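Local coordinates for protein DegT/DnrJ/EryC1/StrS aminotransferase (PDB 4QGR) that binds pyridoxal 5'-phosphate and probably works as an aminotransferase of the DegT/DnrJ/EryC1/StrS family, at residues A128-I131 and E137-A140; D306-Q311 and R352-P357; E315-V320 and Q367-G372. All coordinates share one frame; numbering follows the deposited sequence.

Contact 1: residues A128-I131 and E137-A140; sequences AATI and EPKA
Ile131, near the end of helix 120-133, meets the ring of Pro138 at the start of strand 137-141. The closest approach is 3.7 Å, from Ile131 CG1 to Pro138 CG, and the CD corner of the ring is next, 4.1 Å from the same Ile131 CG1. The two side chains cross at about a right angle, the isoleucine arm passing the CG corner of the pyrrolidine ring. Ile131 CG1 stands beside its own backbone N and opposite the carbonyl carbon (chi1 -65°), which swings the longer branch toward the proline although the bond from CA to CB points neither at the strand nor away from it. Thr130, one residue earlier, faces the strand more directly but stops further off, with CG2 4.4 Å from Pro138 CG. Its hydroxyl turns back into the helix and bonds to the carbonyl of Ala126; its side chain also touches Ala84 and Phe86 of the neighbouring strand 83-88. That threonine side is buried, whereas Ile131 lies at the exposed margin, and Glu137, just before the proline, points away from the helix. Within a few residues the chain turns from helix 120-133 into strand 137-141, which runs parallel to strands 83-88 and 166-170 in the large mixed sheet. With no hydrogen bond or salt bridge between the two segments, helix and strand meet here through aliphatic carbon alone, a small contact held by dispersion and by the withdrawal of apolar surface from water.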
loop_
_atom_site.group_PDB
_atom_site.type_symbol
_atom_site.label_atom_id
_atom_site.label_comp_id
_atom_site.label_asym_id
_atom_site.label_seq_id
_atom_site.Cartn_x
_atom_site.Cartn_y
_atom_site.Cartn_z
ATOM N N ALA A 128 16.266 -12.586 -26.900
ATOM C CA ALA A 128 16.950 -13.677 -27.587
ATOM C C ALA A 128 18.034 -14.329 -26.716
ATOM O O ALA A 128 18.155 -15.565 -26.695
ATOM C CB ALA A 128 17.527 -13.242 -28.939
ATOM N N ALA A 129 18.819 -13.528 -26.021
ATOM C CA ALA A 129 19.853 -14.072 -25.130
ATOM C C ALA A 129 19.253 -14.882 -23.982
ATOM O O ALA A 129 19.768 -15.948 -23.614
ATOM C CB ALA A 129 20.737 -12.966 -24.591
ATOM N N THR A 130 18.137 -14.405 -23.438
ATOM C CA THR A 130 17.484 -15.109 -22.363
ATOM C C THR A 130 16.985 -16.451 -22.871
ATOM O O THR A 130 17.131 -17.471 -22.183
ATOM C CB THR A 130 16.323 -14.284 -21.764
ATOM O OG1 THR A 130 16.824 -13.021 -21.337
ATOM C CG2 THR A 130 15.709 -15.012 -20.585
ATOM N N ILE A 131 16.453 -16.478 -24.085
ATOM C CA ILE A 131 15.980 -17.768 -24.631
ATOM C C ILE A 131 17.171 -18.696 -24.828
ATOM O O ILE A 131 17.108 -19.872 -24.446
ATOM C CB ILE A 131 15.168 -17.580 -25.901
ATOM C CG1 ILE A 131 13.886 -16.814 -25.536
ATOM C CG2 ILE A 131 14.843 -18.925 -26.558
ATOM C CD1 ILE A 131 13.021 -16.429 -26.705
ATOM N N GLU A 137 12.258 -18.133 -18.457
ATOM C CA GLU A 137 11.320 -17.984 -19.562
ATOM C C GLU A 137 10.926 -16.511 -19.653
ATOM O O GLU A 137 10.453 -15.945 -18.672
ATOM C CB GLU A 137 10.064 -18.804 -19.309
ATOM C CG GLU A 137 9.162 -18.874 -20.541
ATOM C CD GLU A 137 7.840 -19.561 -20.285
ATOM O OE1 GLU A 137 7.691 -20.322 -19.276
ATOM O OE2 GLU A 137 6.942 -19.333 -21.121
ATOM N N PRO A 138 11.129 -15.884 -20.819
ATOM C CA PRO A 138 10.603 -14.524 -20.977
ATOM C C PRO A 138 9.101 -14.491 -20.785
ATOM O O PRO A 138 8.364 -15.324 -21.373
ATOM C CB PRO A 138 10.970 -14.157 -22.428
ATOM C CG PRO A 138 11.942 -15.175 -22.870
ATOM C CD PRO A 138 11.728 -16.401 -22.061
ATOM N N LYS A 139 8.635 -13.573 -19.945
ATOM C CA LYS A 139 7.190 -13.427 -19.723
ATOM C C LYS A 139 6.621 -12.040 -19.975
ATOM O O LYS A 139 5.481 -11.929 -20.414
ATOM C CB LYS A 139 6.820 -13.833 -18.306
ATOM C CG LYS A 139 6.855 -15.320 -18.075
ATOM C CD LYS A 139 5.686 -16.027 -18.734
ATOM C CE LYS A 139 5.666 -17.449 -18.206
ATOM N NZ LYS A 139 4.412 -18.174 -18.551
ATOM N N ALA A 140 7.370 -11.008 -19.662
ATOM C CA ALA A 140 6.836 -9.648 -19.726
ATOM C C ALA A 140 7.871 -8.589 -20.016
ATOM O O ALA A 140 9.070 -8.790 -19.843
ATOM C CB ALA A 140 6.120 -9.317 -18.419
#

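Contact 2: residues D306-Q311 and R352-P357; sequences DGLKAQ and RILSLP
Leu354, on strand 353-356, reaches into the side of helix 305-314 and has more surface buried here than any other residue of the two segments. Its CG lies opposite the backbone N (chi1 -174°), which carries the forked end out to the helix, where the two methyls find different partners. CD1 lies 3.9 Å from Lys309 CD, against the aliphatic shaft of the lysine, while CD2 sits at the root of the same side chain, 4.1 Å from Lys309 CB. Leucine and lysine cross at about a right angle. The lysine chain is extended as far as CE and bends only at its last torsion (chi4 -61°), its amino end leading away from the strand. Leu308 completes the trio more loosely, its CD2 being 4.3 Å from Leu354 CD2. No hydrogen bond joins the segments, and the lysine contributes hydrocarbon, not charge. Strand 353-356 pairs antiparallel with strand 298-301 in a small two-stranded sheet, and helix 305-314 packs on it, Leu308 touching Ile300 of the partner strand and Phe377 of helix 364-377, while Leu354 also meets Arg305 and Leu312 of the helix it faces.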
loop_
_atom_site.group_PDB
_atom_site.type_symbol
_atom_site.label_atom_id
_atom_site.label_comp_id
_atom_site.label_asym_id
_atom_site.label_seq_id
_atom_site.Cartn_x
_atom_site.Cartn_y
_atom_site.Cartn_z
ATOM N N ASP A 306 27.628 19.511 -12.851
ATOM C CA ASP A 306 27.698 19.830 -11.407
ATOM C C ASP A 306 27.860 21.343 -11.203
ATOM O O ASP A 306 27.244 21.939 -10.298
ATOM C CB ASP A 306 28.830 19.082 -10.728
ATOM C CG ASP A 306 28.514 17.609 -10.526
ATOM O OD1 ASP A 306 27.359 17.189 -10.731
ATOM O OD2 ASP A 306 29.442 16.877 -10.157
ATOM N N GLY A 307 28.695 21.943 -12.040
ATOM C CA GLY A 307 28.889 23.413 -12.066
ATOM C C GLY A 307 27.596 24.175 -12.333
ATOM O O GLY A 307 27.304 25.197 -11.693
ATOM N N LEU A 308 26.842 23.707 -13.327
ATOM C CA LEU A 308 25.563 24.312 -13.682
ATOM C C LEU A 308 24.585 24.242 -12.538
ATOM O O LEU A 308 23.967 25.252 -12.169
ATOM C CB LEU A 308 24.966 23.646 -14.924
ATOM C CG LEU A 308 23.605 24.166 -15.338
ATOM C CD1 LEU A 308 23.702 25.644 -15.564
ATOM C CD2 LEU A 308 23.068 23.491 -16.567
ATOM N N LYS A 309 24.441 23.053 -11.956
ATOM C CA LYS A 309 23.481 22.886 -10.870
ATOM C C LYS A 309 23.810 23.809 -9.672
ATOM O O LYS A 309 22.913 24.389 -9.043
ATOM C CB LYS A 309 23.500 21.440 -10.443
ATOM C CG LYS A 309 22.623 21.070 -9.271
ATOM C CD LYS A 309 22.600 19.563 -9.138
ATOM C CE LYS A 309 21.472 19.098 -8.264
ATOM N NZ LYS A 309 21.544 19.597 -6.894
ATOM N N ALA A 310 25.101 23.969 -9.385
ATOM C CA ALA A 310 25.529 24.819 -8.277
ATOM C C ALA A 310 25.242 26.296 -8.575
ATOM O O ALA A 310 24.875 27.061 -7.681
ATOM C CB ALA A 310 27.035 24.623 -8.034
ATOM N N GLN A 311 25.510 26.714 -9.811
ATOM C CA GLN A 311 25.250 28.073 -10.202
ATOM C C GLN A 311 23.752 28.332 -10.168
ATOM O O GLN A 311 23.320 29.424 -9.795
ATOM C CB GLN A 311 25.823 28.351 -11.600
ATOM C CG GLN A 311 25.575 29.758 -12.110
ATOM C CD GLN A 311 26.127 30.818 -11.166
ATOM O OE1 GLN A 311 27.132 30.602 -10.511
ATOM N NE2 GLN A 311 25.445 31.948 -11.065
ATOM N N ARG A 352 25.719 13.806 -16.675
ATOM C CA ARG A 352 25.394 14.979 -17.470
ATOM C C ARG A 352 23.933 15.443 -17.451
ATOM O O ARG A 352 23.664 16.550 -17.882
ATOM C CB ARG A 352 25.871 14.785 -18.912
ATOM C CG ARG A 352 25.232 13.628 -19.649
ATOM C CD ARG A 352 25.871 13.361 -21.049
ATOM N NE ARG A 352 25.031 12.398 -21.803
ATOM C CZ ARG A 352 25.273 11.081 -21.965
ATOM N NH1 ARG A 352 26.370 10.524 -21.487
ATOM N NH2 ARG A 352 24.433 10.313 -22.666
ATOM N N ILE A 353 23.012 14.628 -16.952
ATOM C CA ILE A 353 21.578 14.991 -16.954
ATOM C C ILE A 353 21.209 15.906 -15.786
ATOM O O ILE A 353 21.819 15.848 -14.708
ATOM C CB ILE A 353 20.712 13.720 -16.962
ATOM C CG1 ILE A 353 19.318 14.003 -17.539
ATOM C CG2 ILE A 353 20.702 13.042 -15.592
ATOM C CD1 ILE A 353 18.550 12.743 -17.877
ATOM N N LEU A 354 20.200 16.745 -15.993
ATOM C CA LEU A 354 19.667 17.606 -14.937
ATOM C C LEU A 354 18.237 17.990 -15.241
ATOM O O LEU A 354 17.917 18.268 -16.387
ATOM C CB LEU A 354 20.534 18.858 -14.827
ATOM C CG LEU A 354 20.190 19.795 -13.648
ATOM C CD1 LEU A 354 20.396 19.109 -12.303
ATOM C CD2 LEU A 354 21.001 21.080 -13.732
ATOM N N SER A 355 17.363 17.924 -14.235
ATOM C CA SER A 355 15.984 18.337 -14.397
ATOM C C SER A 355 15.730 19.730 -13.808
ATOM O O SER A 355 16.239 20.066 -12.751
ATOM C CB SER A 355 15.024 17.302 -13.813
ATOM O OG SER A 355 15.274 16.020 -14.398
ATOM N N LEU A 356 15.016 20.563 -14.560
ATOM C CA LEU A 356 14.791 21.992 -14.224
ATOM C C LEU A 356 13.368 22.178 -13.681
ATOM O O LEU A 356 12.502 21.337 -13.912
ATOM C CB LEU A 356 14.932 22.845 -15.493
ATOM C CG LEU A 356 16.220 22.652 -16.280
ATOM C CD1 LEU A 356 16.259 23.608 -17.473
ATOM C CD2 LEU A 356 17.412 22.912 -15.346
ATOM N N PRO A 357 13.098 23.286 -12.979
ATOM C CA PRO A 357 11.748 23.535 -12.538
ATOM C C PRO A 357 10.740 23.374 -13.677
ATOM O O PRO A 357 10.947 23.860 -14.773
ATOM C CB PRO A 357 11.798 24.977 -12.046
ATOM C CG PRO A 357 13.232 25.137 -11.569
ATOM C CD PRO A 357 14.027 24.367 -12.581
#

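Contact 3: residues E315-V320 and Q367-G372; sequences EGIPSV and QDKIIG
Between Ile317, in the irregular chain that follows helix 305-314, and Ile370, on helix 364-377, the backbones come to 7.1 Å, CA to CA. The two isoleucines meet in this gap, their side chains at a slant to each other: Ile317 CG2 lies 3.9 Å from Ile370 CG1, and Ile317 CD1 reaches 4.0 Å from Ile370 CA, lying against the helix backbone itself. Ile370 CG1 is anti to its carbonyl carbon (chi1 -65°), and this branch makes the contact. Helix 305-314 ends just before this point in a Schellman motif, with Ile317 N bonded to Leu312 O and Gly316 N to Gln313 O; Gly316 takes the C' position with positive phi (78°), a conformation that glycine readily adopts. The motif turns the chain out of the helix, and the carbonyl of Glu315 then meets Lys369. That lysine is extended from CG outward, and its ammonium group makes a short bond to Glu315 O, NZ to O 2.7 Å, approaching nearly in line with the carbonyl (C=O...N 165°). The same NZ donates to a water 2.6 Å away, which in turn gives a weak bond to Gly316 O, so one lysine is tied to two successive carbonyls, directly and through water. The carboxylate of Glu315 stays apart, OE1 being 4.8 Å from Lys369 NZ, though the opposite charges probably attract. Lower on the lysine, CD passes 4.3 Å from Ile317 CD1. Met9, from the N-terminal part of the chain, touches Ile317, Lys369 and Ile370.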
loop_
_atom_site.group_PDB
_atom_site.type_symbol
_atom_site.label_atom_id
_atom_site.label_comp_id
_atom_site.label_asym_id
_atom_site.label_seq_id
_atom_site.Cartn_x
_atom_site.Cartn_y
_atom_site.Cartn_z
ATOM N N GLU A 315 21.767 31.080 -7.586
ATOM C CA GLU A 315 20.788 32.061 -8.031
ATOM C C GLU A 315 19.385 31.728 -7.561
ATOM O O GLU A 315 18.418 32.310 -8.041
ATOM C CB GLU A 315 20.796 32.175 -9.558
ATOM C CG GLU A 315 22.068 32.765 -10.140
ATOM C CD GLU A 315 22.249 34.232 -9.809
ATOM O OE1 GLU A 315 21.233 34.958 -9.628
ATOM O OE2 GLU A 315 23.419 34.639 -9.662
ATOM N N GLY A 316 19.252 30.829 -6.590
ATOM C CA GLY A 316 17.934 30.525 -6.013
ATOM C C GLY A 316 17.057 29.624 -6.858
ATOM O O GLY A 316 15.823 29.600 -6.689
ATOM N N ILE A 317 17.674 28.854 -7.756
ATOM C CA ILE A 317 16.919 27.980 -8.659
ATOM C C ILE A 317 17.193 26.529 -8.266
ATOM O O ILE A 317 18.341 26.089 -8.320
ATOM C CB ILE A 317 17.308 28.247 -10.137
ATOM C CG1 ILE A 317 16.947 29.682 -10.529
ATOM C CG2 ILE A 317 16.649 27.238 -11.057
ATOM C CD1 ILE A 317 17.788 30.241 -11.660
ATOM N N PRO A 318 16.150 25.802 -7.834
ATOM C CA PRO A 318 16.326 24.378 -7.533
ATOM C C PRO A 318 16.408 23.549 -8.803
ATOM O O PRO A 318 15.826 23.934 -9.848
ATOM C CB PRO A 318 15.053 24.032 -6.770
ATOM C CG PRO A 318 14.021 24.954 -7.376
ATOM C CD PRO A 318 14.752 26.234 -7.598
ATOM N N SER A 319 17.141 22.437 -8.714
ATOM C CA SER A 319 17.208 21.472 -9.830
ATOM C C SER A 319 17.540 20.118 -9.232
ATOM O O SER A 319 18.088 20.037 -8.129
ATOM C CB SER A 319 18.240 21.898 -10.853
ATOM O OG SER A 319 19.578 21.928 -10.321
ATOM N N VAL A 320 17.215 19.045 -9.951
ATOM C CA VAL A 320 17.375 17.694 -9.400
ATOM C C VAL A 320 17.930 16.781 -10.486
ATOM O O VAL A 320 17.556 16.888 -11.641
ATOM C CB VAL A 320 16.026 17.112 -8.956
ATOM C CG1 VAL A 320 16.191 15.765 -8.224
ATOM C CG2 VAL A 320 15.351 18.099 -8.045
ATOM N N GLN A 367 10.946 31.580 -15.620
ATOM C CA GLN A 367 11.553 30.884 -16.735
ATOM C C GLN A 367 12.663 31.697 -17.389
ATOM O O GLN A 367 13.745 31.170 -17.647
ATOM C CB GLN A 367 10.496 30.478 -17.757
ATOM C CG GLN A 367 11.020 29.512 -18.778
ATOM C CD GLN A 367 9.924 28.777 -19.525
ATOM O OE1 GLN A 367 8.849 29.304 -19.763
ATOM N NE2 GLN A 367 10.203 27.541 -19.899
ATOM N N ASP A 368 12.424 32.983 -17.632
ATOM C CA ASP A 368 13.475 33.834 -18.179
ATOM C C ASP A 368 14.733 33.831 -17.317
ATOM O O ASP A 368 15.832 33.846 -17.827
ATOM C CB ASP A 368 12.985 35.287 -18.334
ATOM C CG ASP A 368 11.925 35.447 -19.425
ATOM O OD1 ASP A 368 11.709 34.513 -20.229
ATOM O OD2 ASP A 368 11.286 36.509 -19.460
ATOM N N LYS A 369 14.553 33.847 -16.006
ATOM C CA LYS A 369 15.669 33.890 -15.090
ATOM C C LYS A 369 16.461 32.593 -15.205
ATOM O O LYS A 369 17.716 32.596 -15.274
ATOM C CB LYS A 369 15.173 34.085 -13.662
ATOM C CG LYS A 369 16.295 34.282 -12.665
ATOM C CD LYS A 369 15.834 34.057 -11.235
ATOM C CE LYS A 369 16.886 34.601 -10.275
ATOM N NZ LYS A 369 16.603 34.207 -8.857
ATOM N N ILE A 370 15.723 31.483 -15.265
ATOM C CA ILE A 370 16.356 30.175 -15.373
ATOM C C ILE A 370 17.129 30.111 -16.684
ATOM O O ILE A 370 18.293 29.752 -16.706
ATOM C CB ILE A 370 15.312 29.033 -15.276
ATOM C CG1 ILE A 370 14.653 28.988 -13.886
ATOM C CG2 ILE A 370 15.948 27.694 -15.572
ATOM C CD1 ILE A 370 13.329 28.277 -13.844
ATOM N N ILE A 371 16.477 30.469 -17.781
ATOM C CA ILE A 371 17.150 30.494 -19.084
ATOM C C ILE A 371 18.422 31.341 -19.018
ATOM O O ILE A 371 19.456 30.959 -19.544
ATOM C CB ILE A 371 16.189 30.972 -20.207
ATOM C CG1 ILE A 371 15.240 29.845 -20.561
ATOM C CG2 ILE A 371 16.933 31.427 -21.458
ATOM C CD1 ILE A 371 13.950 30.311 -21.199
ATOM N N GLY A 372 18.332 32.483 -18.376
ATOM C CA GLY A 372 19.445 33.420 -18.328
ATOM C C GLY A 372 20.647 32.823 -17.610
ATOM O O GLY A 372 21.779 33.020 -18.003
HETATM O O HOH W 1 15.072 32.246 -7.990
#

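Overall arrangement
Contacts 2 and 3 are neighbours, their centres about 9 Å apart, and share the part of the fold where helix 305-314, strand 353-356 and helix 364-377 come together. Their segments alternate along the chain, and they touch directly, with a probable hydrogen bond from Ser355 N to Val320 O. Contact 1 lies on the large mixed sheet, about 38 and 45 Å from the other two centre to centre, and opposite contact 3 across the chain's centre. Contact 2 is buried, contacts 1 and 3 only partly. Burial does not decide the chemistry: contacts 1 and 2 are purely apolar across their segments, while contact 3 adds a lysine-to-carbonyl bond and a water at its more open edge.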